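PDB 3FKJ: putative phosphosugar isomerases from Salmonella typhimurium LT2, which probably binds phosphorylated sugars or related carbohydrate derivatives through its SIS domains and may act as an isomerase. Local coordinates for residues P260-R274 with Q288-Q302. Sequence-based numbering, arbitrary orientation.
Sequences PGTPFILLQSSGRTR and QGKLQLIDADKLGIQ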
ATOM      1  N   PRO A 260      26.576   0.416   7.646  1.00 32.77           N
ATOM      2  CA  PRO A 260      27.120  -0.934   7.643  1.00 32.38           C
ATOM      3  C   PRO A 260      26.313  -1.895   8.509  1.00 32.35           C
ATOM      4  O   PRO A 260      26.119  -1.647   9.688  1.00 35.34           O
ATOM      5  CB  PRO A 260      28.548  -0.737   8.174  1.00 34.71           C
ATOM      6  CG  PRO A 260      28.907   0.645   7.758  1.00 34.16           C
ATOM      7  CD  PRO A 260      27.626   1.434   7.833  1.00 33.36           C
ATOM      8  N   GLY A 261      25.793  -2.961   7.918  1.00 31.75           N
ATOM      9  CA  GLY A 261      25.130  -3.993   8.691  1.00 30.50           C
ATOM     10  C   GLY A 261      23.622  -3.873   8.822  1.00 31.55           C
ATOM     11  O   GLY A 261      23.000  -4.740   9.425  1.00 32.36           O
ATOM     12  N   THR A 262      23.025  -2.813   8.264  1.00 33.11           N
ATOM     13  CA  THR A 262      21.584  -2.649   8.297  1.00 32.72           C
ATOM     14  C   THR A 262      20.976  -3.766   7.483  1.00 32.28           C
ATOM     15  O   THR A 262      21.344  -3.938   6.335  1.00 31.12           O
ATOM     16  CB  THR A 262      21.130  -1.319   7.707  1.00 33.66           C
ATOM     17  OG1 THR A 262      21.762  -0.258   8.421  1.00 34.72           O
ATOM     18  CG2 THR A 262      19.593  -1.194   7.807  1.00 29.64           C
ATOM     19  N   PRO A 263      20.104  -4.581   8.097  1.00 32.94           N
ATOM     20  CA  PRO A 263      19.604  -5.772   7.385  1.00 32.99           C
ATOM     21  C   PRO A 263      18.454  -5.509   6.411  1.00 31.14           C
ATOM     22  O   PRO A 263      17.453  -4.923   6.780  1.00 32.41           O
ATOM     23  CB  PRO A 263      19.171  -6.708   8.529  1.00 30.21           C
ATOM     24  CG  PRO A 263      19.754  -6.093   9.789  1.00 31.08           C
ATOM     25  CD  PRO A 263      19.657  -4.604   9.498  1.00 34.45           C
ATOM     26  N   PHE A 264      18.649  -5.921   5.168  1.00 32.93           N
ATOM     27  CA  PHE A 264      17.641  -5.879   4.115  1.00 33.12           C
ATOM     28  C   PHE A 264      17.509  -7.265   3.481  1.00 31.27           C
ATOM     29  O   PHE A 264      18.501  -7.881   3.111  1.00 29.74           O
ATOM     30  CB  PHE A 264      18.064  -4.919   2.996  1.00 33.43           C
ATOM     31  CG  PHE A 264      18.240  -3.499   3.435  1.00 33.24           C
ATOM     32  CD1 PHE A 264      17.174  -2.613   3.388  1.00 37.65           C
ATOM     33  CD2 PHE A 264      19.477  -3.031   3.855  1.00 33.57           C
ATOM     34  CE1 PHE A 264      17.325  -1.286   3.785  1.00 32.96           C
ATOM     35  CE2 PHE A 264      19.641  -1.715   4.242  1.00 31.89           C
ATOM     36  CZ  PHE A 264      18.529  -0.836   4.221  1.00 33.58           C
ATOM     37  N   ILE A 265      16.279  -7.728   3.333  1.00 29.18           N
ATOM     38  CA  ILE A 265      15.973  -8.864   2.497  1.00 30.77           C
ATOM     39  C   ILE A 265      15.218  -8.297   1.269  1.00 30.61           C
ATOM     40  O   ILE A 265      14.107  -7.742   1.409  1.00 30.72           O
ATOM     41  CB  ILE A 265      15.102  -9.937   3.240  1.00 32.63           C
ATOM     42  CG1 ILE A 265      15.786 -10.315   4.570  1.00 31.83           C
ATOM     43  CG2 ILE A 265      14.861 -11.163   2.292  1.00 31.77           C
ATOM     44  CD1 ILE A 265      14.898 -10.935   5.639  1.00 27.27           C
ATOM     45  N   LEU A 266      15.864  -8.411   0.103  1.00 30.97           N
ATOM     46  CA  LEU A 266      15.320  -7.973  -1.181  1.00 31.31           C
ATOM     47  C   LEU A 266      14.786  -9.180  -1.916  1.00 31.36           C
ATOM     48  O   LEU A 266      15.502 -10.141  -2.155  1.00 31.08           O
ATOM     49  CB  LEU A 266      16.358  -7.246  -2.040  1.00 30.68           C
ATOM     50  CG  LEU A 266      15.978  -6.797  -3.474  1.00 29.27           C
ATOM     51  CD1 LEU A 266      14.910  -5.734  -3.426  1.00 32.01           C
ATOM     52  CD2 LEU A 266      17.182  -6.263  -4.205  1.00 38.38           C
ATOM     53  N   LEU A 267      13.500  -9.126  -2.232  1.00 31.14           N
ATOM     54  CA  LEU A 267      12.846 -10.106  -3.087  1.00 30.06           C
ATOM     55  C   LEU A 267      12.824  -9.538  -4.477  1.00 31.19           C
ATOM     56  O   LEU A 267      11.911  -8.816  -4.823  1.00 29.86           O
ATOM     57  CB  LEU A 267      11.425 -10.375  -2.611  1.00 29.27           C
ATOM     58  CG  LEU A 267      11.278 -10.776  -1.132  1.00 26.12           C
ATOM     59  CD1 LEU A 267       9.868 -11.124  -0.921  1.00 23.64           C
ATOM     60  CD2 LEU A 267      12.190 -11.936  -0.749  1.00 25.46           C
ATOM     61  N   GLN A 268      13.870  -9.858  -5.236  1.00 32.54           N
ATOM     62  CA  GLN A 268      14.089  -9.339  -6.586  1.00 32.39           C
ATOM     63  C   GLN A 268      13.210 -10.077  -7.618  1.00 32.20           C
ATOM     64  O   GLN A 268      13.014 -11.301  -7.546  1.00 27.88           O
ATOM     65  CB  GLN A 268      15.581  -9.451  -6.979  1.00 29.65           C
ATOM     66  CG  GLN A 268      15.920  -8.845  -8.331  1.00 29.92           C
ATOM     67  CD  GLN A 268      17.408  -8.742  -8.603  1.00 33.90           C
ATOM     68  OE1 GLN A 268      18.207  -9.490  -8.034  1.00 33.29           O
ATOM     69  NE2 GLN A 268      17.791  -7.809  -9.485  1.00 31.28           N
ATOM     70  N   SER A 269      12.697  -9.293  -8.562  1.00 30.55           N
ATOM     71  CA  SER A 269      11.782  -9.771  -9.579  1.00 30.89           C
ATOM     72  C   SER A 269      12.469  -9.910 -10.931  1.00 31.63           C
ATOM     73  O   SER A 269      13.510  -9.261 -11.208  1.00 31.58           O
ATOM     74  CB  SER A 269      10.620  -8.776  -9.772  1.00 31.51           C
ATOM     75  OG  SER A 269       9.860  -8.594  -8.599  1.00 32.97           O
ATOM     76  N   SER A 270      11.876 -10.756 -11.773  1.00 30.97           N
ATOM     77  CA  SER A 270      12.155 -10.736 -13.191  1.00 30.89           C
ATOM     78  C   SER A 270      11.333  -9.624 -13.825  1.00 30.88           C
ATOM     79  O   SER A 270      10.457  -9.016 -13.193  1.00 31.21           O
ATOM     80  CB  SER A 270      11.768 -12.076 -13.830  1.00 31.61           C
ATOM     81  OG  SER A 270      10.354 -12.184 -13.921  1.00 31.93           O
ATOM     82  N   GLY A 271      11.573  -9.396 -15.100  1.00 30.49           N
ATOM     83  CA  GLY A 271      10.735  -8.539 -15.859  1.00 30.48           C
ATOM     84  C   GLY A 271      10.928  -7.075 -15.559  1.00 33.54           C
ATOM     85  O   GLY A 271      12.016  -6.632 -15.189  1.00 34.57           O
ATOM     86  N   ARG A 272       9.848  -6.318 -15.721  1.00 34.87           N
ATOM     87  CA  ARG A 272       9.959  -4.857 -15.935  1.00 35.10           C
ATOM     88  C   ARG A 272      10.508  -4.004 -14.781  1.00 33.59           C
ATOM     89  O   ARG A 272      11.210  -3.004 -15.047  1.00 31.52           O
ATOM     90  CB  ARG A 272       8.624  -4.300 -16.403  1.00 33.28           C
ATOM     91  CG  ARG A 272       8.289  -4.751 -17.831  1.00 33.44           C
ATOM     92  CD  ARG A 272       6.827  -4.522 -18.144  1.00 33.44           C
ATOM     93  NE  ARG A 272       5.930  -5.334 -17.324  1.00 38.21           N
ATOM     94  CZ  ARG A 272       4.598  -5.204 -17.290  1.00 37.10           C
ATOM     95  NH1 ARG A 272       3.994  -4.309 -18.032  1.00 37.01           N
ATOM     96  NH2 ARG A 272       3.853  -5.973 -16.519  1.00 40.89           N
ATOM     97  N   THR A 273      10.247  -4.412 -13.534  1.00 32.26           N
ATOM     98  CA  THR A 273      10.675  -3.632 -12.363  1.00 32.35           C
ATOM     99  C   THR A 273      12.057  -4.038 -11.838  1.00 30.98           C
ATOM    100  O   THR A 273      12.611  -3.392 -10.945  1.00 31.19           O
ATOM    101  CB  THR A 273       9.585  -3.629 -11.244  1.00 32.48           C
ATOM    102  OG1 THR A 273       9.530  -4.924 -10.617  1.00 35.54           O
ATOM    103  CG2 THR A 273       8.213  -3.291 -11.857  1.00 28.50           C
ATOM    104  N   ARG A 274      12.664  -5.050 -12.445  1.00 31.89           N
ATOM    105  CA  ARG A 274      14.004  -5.481 -12.038  1.00 32.01           C
ATOM    106  C   ARG A 274      15.034  -4.359 -11.896  1.00 31.51           C
ATOM    107  O   ARG A 274      15.812  -4.349 -10.936  1.00 31.59           O
ATOM    108  CB  ARG A 274      14.522  -6.521 -13.015  1.00 32.06           C
ATOM    109  CG  ARG A 274      15.740  -7.270 -12.559  1.00 26.49           C
ATOM    110  CD  ARG A 274      15.966  -8.421 -13.493  1.00 30.28           C
ATOM    111  NE  ARG A 274      17.168  -9.149 -13.112  1.00 31.31           N
ATOM    112  CZ  ARG A 274      17.246 -10.076 -12.165  1.00 28.51           C
ATOM    113  NH1 ARG A 274      16.183 -10.455 -11.477  1.00 30.55           N
ATOM    114  NH2 ARG A 274      18.426 -10.633 -11.901  1.00 31.77           N
ATOM    115  N   GLN A 288      27.529  -1.232   2.380  1.00 34.80           N
ATOM    116  CA  GLN A 288      27.761  -2.397   3.214  1.00 36.32           C
ATOM    117  C   GLN A 288      26.570  -2.726   4.101  1.00 35.65           C
ATOM    118  O   GLN A 288      26.742  -3.081   5.265  1.00 37.11           O
ATOM    119  CB  GLN A 288      29.008  -2.213   4.095  1.00 38.26           C
ATOM    120  CG  GLN A 288      30.294  -2.000   3.365  1.00 43.13           C
ATOM    121  CD  GLN A 288      31.191  -1.036   4.111  1.00 49.39           C
ATOM    122  OE1 GLN A 288      31.497  -1.216   5.300  1.00 42.86           O
ATOM    123  NE2 GLN A 288      31.604   0.010   3.421  1.00 48.21           N
ATOM    124  N   GLY A 289      25.360  -2.616   3.555  1.00 34.56           N
ATOM    125  CA  GLY A 289      24.223  -3.171   4.216  1.00 32.81           C
ATOM    126  C   GLY A 289      24.337  -4.678   4.269  1.00 33.70           C
ATOM    127  O   GLY A 289      25.045  -5.285   3.467  1.00 33.73           O
ATOM    128  N   LYS A 290      23.628  -5.272   5.228  1.00 34.18           N
ATOM    129  CA  LYS A 290      23.516  -6.713   5.353  1.00 33.44           C
ATOM    130  C   LYS A 290      22.407  -7.186   4.462  1.00 33.30           C
ATOM    131  O   LYS A 290      21.244  -7.164   4.853  1.00 32.91           O
ATOM    132  CB  LYS A 290      23.218  -7.123   6.795  1.00 32.57           C
ATOM    133  CG  LYS A 290      23.328  -8.620   7.029  1.00 30.75           C
ATOM    134  CD  LYS A 290      23.018  -8.966   8.462  1.00 34.63           C
ATOM    135  CE  LYS A 290      23.360 -10.387   8.791  1.00 30.84           C
ATOM    136  NZ  LYS A 290      23.571 -10.533  10.234  1.00 36.18           N
ATOM    137  N   LEU A 291      22.773  -7.625   3.263  1.00 33.55           N
ATOM    138  CA  LEU A 291      21.784  -7.919   2.229  1.00 34.05           C
ATOM    139  C   LEU A 291      21.612  -9.423   2.047  1.00 33.14           C
ATOM    140  O   LEU A 291      22.570 -10.121   1.838  1.00 32.82           O
ATOM    141  CB  LEU A 291      22.175  -7.232   0.909  1.00 33.49           C
ATOM    142  CG  LEU A 291      21.333  -7.531  -0.347  1.00 37.26           C
ATOM    143  CD1 LEU A 291      19.834  -7.236  -0.138  1.00 32.59           C
ATOM    144  CD2 LEU A 291      21.909  -6.775  -1.556  1.00 34.75           C
ATOM    145  N   GLN A 292      20.380  -9.909   2.172  1.00 35.13           N
ATOM    146  CA  GLN A 292      19.993 -11.236   1.693  1.00 32.76           C
ATOM    147  C   GLN A 292      19.211 -10.988   0.418  1.00 30.60           C
ATOM    148  O   GLN A 292      18.123 -10.374   0.445  1.00 30.14           O
ATOM    149  CB  GLN A 292      19.097 -11.962   2.694  1.00 33.47           C
ATOM    150  CG  GLN A 292      18.495 -13.289   2.168  1.00 31.67           C
ATOM    151  CD  GLN A 292      19.569 -14.353   1.955  1.00 31.98           C
ATOM    152  OE1 GLN A 292      20.548 -14.389   2.679  1.00 31.13           O
ATOM    153  NE2 GLN A 292      19.391 -15.203   0.948  1.00 27.58           N
ATOM    154  N   LEU A 293      19.782 -11.414  -0.697  1.00 30.36           N
ATOM    155  CA  LEU A 293      19.114 -11.331  -1.975  1.00 32.04           C
ATOM    156  C   LEU A 293      18.396 -12.646  -2.258  1.00 33.94           C
ATOM    157  O   LEU A 293      18.982 -13.704  -2.150  1.00 32.40           O
ATOM    158  CB  LEU A 293      20.134 -11.027  -3.070  1.00 31.52           C
ATOM    159  CG  LEU A 293      19.602 -10.762  -4.484  1.00 29.69           C
ATOM    160  CD1 LEU A 293      18.531  -9.668  -4.530  1.00 26.19           C
ATOM    161  CD2 LEU A 293      20.779 -10.420  -5.369  1.00 33.91           C
ATOM    162  N   ILE A 294      17.116 -12.576  -2.595  1.00 33.52           N
ATOM    163  CA  ILE A 294      16.393 -13.740  -3.121  1.00 32.43           C
ATOM    164  C   ILE A 294      15.855 -13.355  -4.492  1.00 32.33           C
ATOM    165  O   ILE A 294      14.950 -12.538  -4.602  1.00 30.11           O
ATOM    166  CB  ILE A 294      15.265 -14.177  -2.170  1.00 32.12           C
ATOM    167  CG1 ILE A 294      15.862 -14.461  -0.762  1.00 32.38           C
ATOM    168  CG2 ILE A 294      14.557 -15.398  -2.743  1.00 30.41           C
ATOM    169  CD1 ILE A 294      14.859 -14.771   0.321  1.00 31.18           C
ATOM    170  N   ASP A 295      16.437 -13.945  -5.540  1.00 34.55           N
ATOM    171  CA  ASP A 295      16.182 -13.514  -6.909  1.00 34.53           C
ATOM    172  C   ASP A 295      15.280 -14.499  -7.634  1.00 35.18           C
ATOM    173  O   ASP A 295      15.671 -15.656  -7.836  1.00 31.99           O
ATOM    174  CB  ASP A 295      17.516 -13.368  -7.667  1.00 34.87           C
ATOM    175  CG  ASP A 295      17.331 -12.804  -9.089  1.00 38.34           C
ATOM    176  OD1 ASP A 295      16.175 -12.465  -9.473  1.00 35.83           O
ATOM    177  OD2 ASP A 295      18.344 -12.681  -9.817  1.00 36.70           O
ATOM    178  N   ALA A 296      14.092 -14.041  -8.063  1.00 35.37           N
ATOM    179  CA  ALA A 296      13.170 -14.929  -8.798  1.00 36.27           C
ATOM    180  C   ALA A 296      13.829 -15.544 -10.045  1.00 38.96           C
ATOM    181  O   ALA A 296      13.660 -16.736 -10.317  1.00 35.93           O
ATOM    182  CB  ALA A 296      11.891 -14.212  -9.169  1.00 33.13           C
ATOM    183  N   ASP A 297      14.577 -14.726 -10.789  1.00 42.92           N
ATOM    184  CA  ASP A 297      15.229 -15.166 -12.032  1.00 46.13           C
ATOM    185  C   ASP A 297      16.245 -16.282 -11.851  1.00 47.79           C
ATOM    186  O   ASP A 297      16.464 -17.044 -12.780  1.00 50.33           O
ATOM    187  CB  ASP A 297      15.899 -13.988 -12.760  1.00 48.08           C
ATOM    188  CG  ASP A 297      15.144 -13.554 -14.023  1.00 51.53           C
ATOM    189  OD1 ASP A 297      14.361 -14.368 -14.556  1.00 52.70           O
ATOM    190  OD2 ASP A 297      15.347 -12.399 -14.490  1.00 55.53           O
ATOM    191  N   LYS A 298      16.874 -16.369 -10.684  1.00 48.84           N
ATOM    192  CA  LYS A 298      17.812 -17.449 -10.381  1.00 48.61           C
ATOM    193  C   LYS A 298      17.083 -18.710  -9.963  1.00 48.03           C
ATOM    194  O   LYS A 298      17.626 -19.798 -10.049  1.00 49.72           O
ATOM    195  CB  LYS A 298      18.791 -17.047  -9.267  1.00 48.90           C
ATOM    196  CG  LYS A 298      20.137 -16.534  -9.740  1.00 55.34           C
ATOM    197  CD  LYS A 298      20.007 -15.534 -10.879  1.00 63.92           C
ATOM    198  CE  LYS A 298      21.334 -14.853 -11.181  1.00 67.63           C
ATOM    199  NZ  LYS A 298      21.172 -13.744 -12.167  1.00 67.55           N
ATOM    200  N   LEU A 299      15.853 -18.573  -9.500  1.00 46.84           N
ATOM    201  CA  LEU A 299      15.114 -19.715  -8.979  1.00 46.24           C
ATOM    202  C   LEU A 299      14.092 -20.243  -9.988  1.00 45.14           C
ATOM    203  O   LEU A 299      13.150 -20.947  -9.608  1.00 45.39           O
ATOM    204  CB  LEU A 299      14.436 -19.346  -7.646  1.00 46.95           C
ATOM    205  CG  LEU A 299      15.366 -18.810  -6.556  1.00 48.54           C
ATOM    206  CD1 LEU A 299      14.546 -18.219  -5.409  1.00 46.51           C
ATOM    207  CD2 LEU A 299      16.314 -19.901  -6.077  1.00 46.43           C
ATOM    208  N   GLY A 300      14.260 -19.893 -11.262  1.00 44.34           N
ATOM    209  CA  GLY A 300      13.542 -20.577 -12.345  1.00 45.28           C
ATOM    210  C   GLY A 300      12.231 -19.950 -12.798  1.00 45.49           C
ATOM    211  O   GLY A 300      11.338 -20.645 -13.301  1.00 45.43           O
ATOM    212  N   ILE A 301      12.108 -18.636 -12.630  1.00 44.47           N
ATOM    213  CA  ILE A 301      11.001 -17.914 -13.244  1.00 44.28           C
ATOM    214  C   ILE A 301      11.079 -17.983 -14.769  1.00 46.14           C
ATOM    215  O   ILE A 301      10.031 -18.030 -15.413  1.00 47.23           O
ATOM    216  CB  ILE A 301      10.886 -16.452 -12.724  1.00 42.90           C
ATOM    217  CG1 ILE A 301       9.992 -16.424 -11.490  1.00 40.68           C
ATOM    218  CG2 ILE A 301      10.298 -15.516 -13.774  1.00 41.89           C
ATOM    219  CD1 ILE A 301       8.494 -16.437 -11.778  1.00 37.72           C
ATOM    220  N   GLN A 302      12.292 -18.032 -15.341  1.00 48.17           N
ATOM    221  CA  GLN A 302      12.438 -18.095 -16.801  1.00 49.11           C
ATOM    222  C   GLN A 302      11.938 -19.422 -17.340  1.00 47.61           C
ATOM    223  O   GLN A 302      11.515 -19.492 -18.489  1.00 47.27           O
ATOM    224  CB  GLN A 302      13.875 -17.836 -17.289  1.00 49.98           C
ATOM    225  CG  GLN A 302      14.363 -16.359 -17.220  1.00 55.59           C
ATOM    226  CD  GLN A 302      13.331 -15.296 -17.719  1.00 61.31           C
ATOM    227  OE1 GLN A 302      12.972 -15.251 -18.904  1.00 61.43           O
ATOM    228  NE2 GLN A 302      12.890 -14.424 -16.805  1.00 53.61           N
TER
HETATM  229  O   HOH W   1      14.245 -10.490 -16.056  1.00 44.58           O
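With CG of Arg274 anti to the backbone N (chi1 -167°), the chain runs extended from CG to NE, and the turn at chi4 (82°) brings its NH1/NH2 edge to the carboxylate of Asp295. The grip is end-on and nearly straight: Arg274 NH1 lies 2.8 Å from Asp295 OD1, and Arg274 NH2 2.9 Å from Asp295 OD2, both oxygens met on their syn side. From the other face of the carboxylate plane, the backbone N of Asp297 reaches the same OD1 in an Asx turn. NH1 of Arg274 also donates a hydrogen bond to Ser269 O, from above the carbonyl plane. One guanidinium face is covered by NE2 of Gln268, itself hydrogen-bonded to Asp278; over the opposite face sits OD2 of Asp297, at which no N-H points.

The network lies at the C-terminal ends of the parallel strands 263-268 and 290-295, joined through helix 274-286 as a beta-alpha-beta unit in the four-stranded sheet, consistent with a second SIS-like domain. On the face packed by helix 274-286, CD2 of Leu266 lies 3.7 Å from CD1 of Leu293. On the other face, CD1 of Ile294 packs 4.0 Å from CD2 of Leu267. A water bridges Gly271 N and OD2 of Asp297.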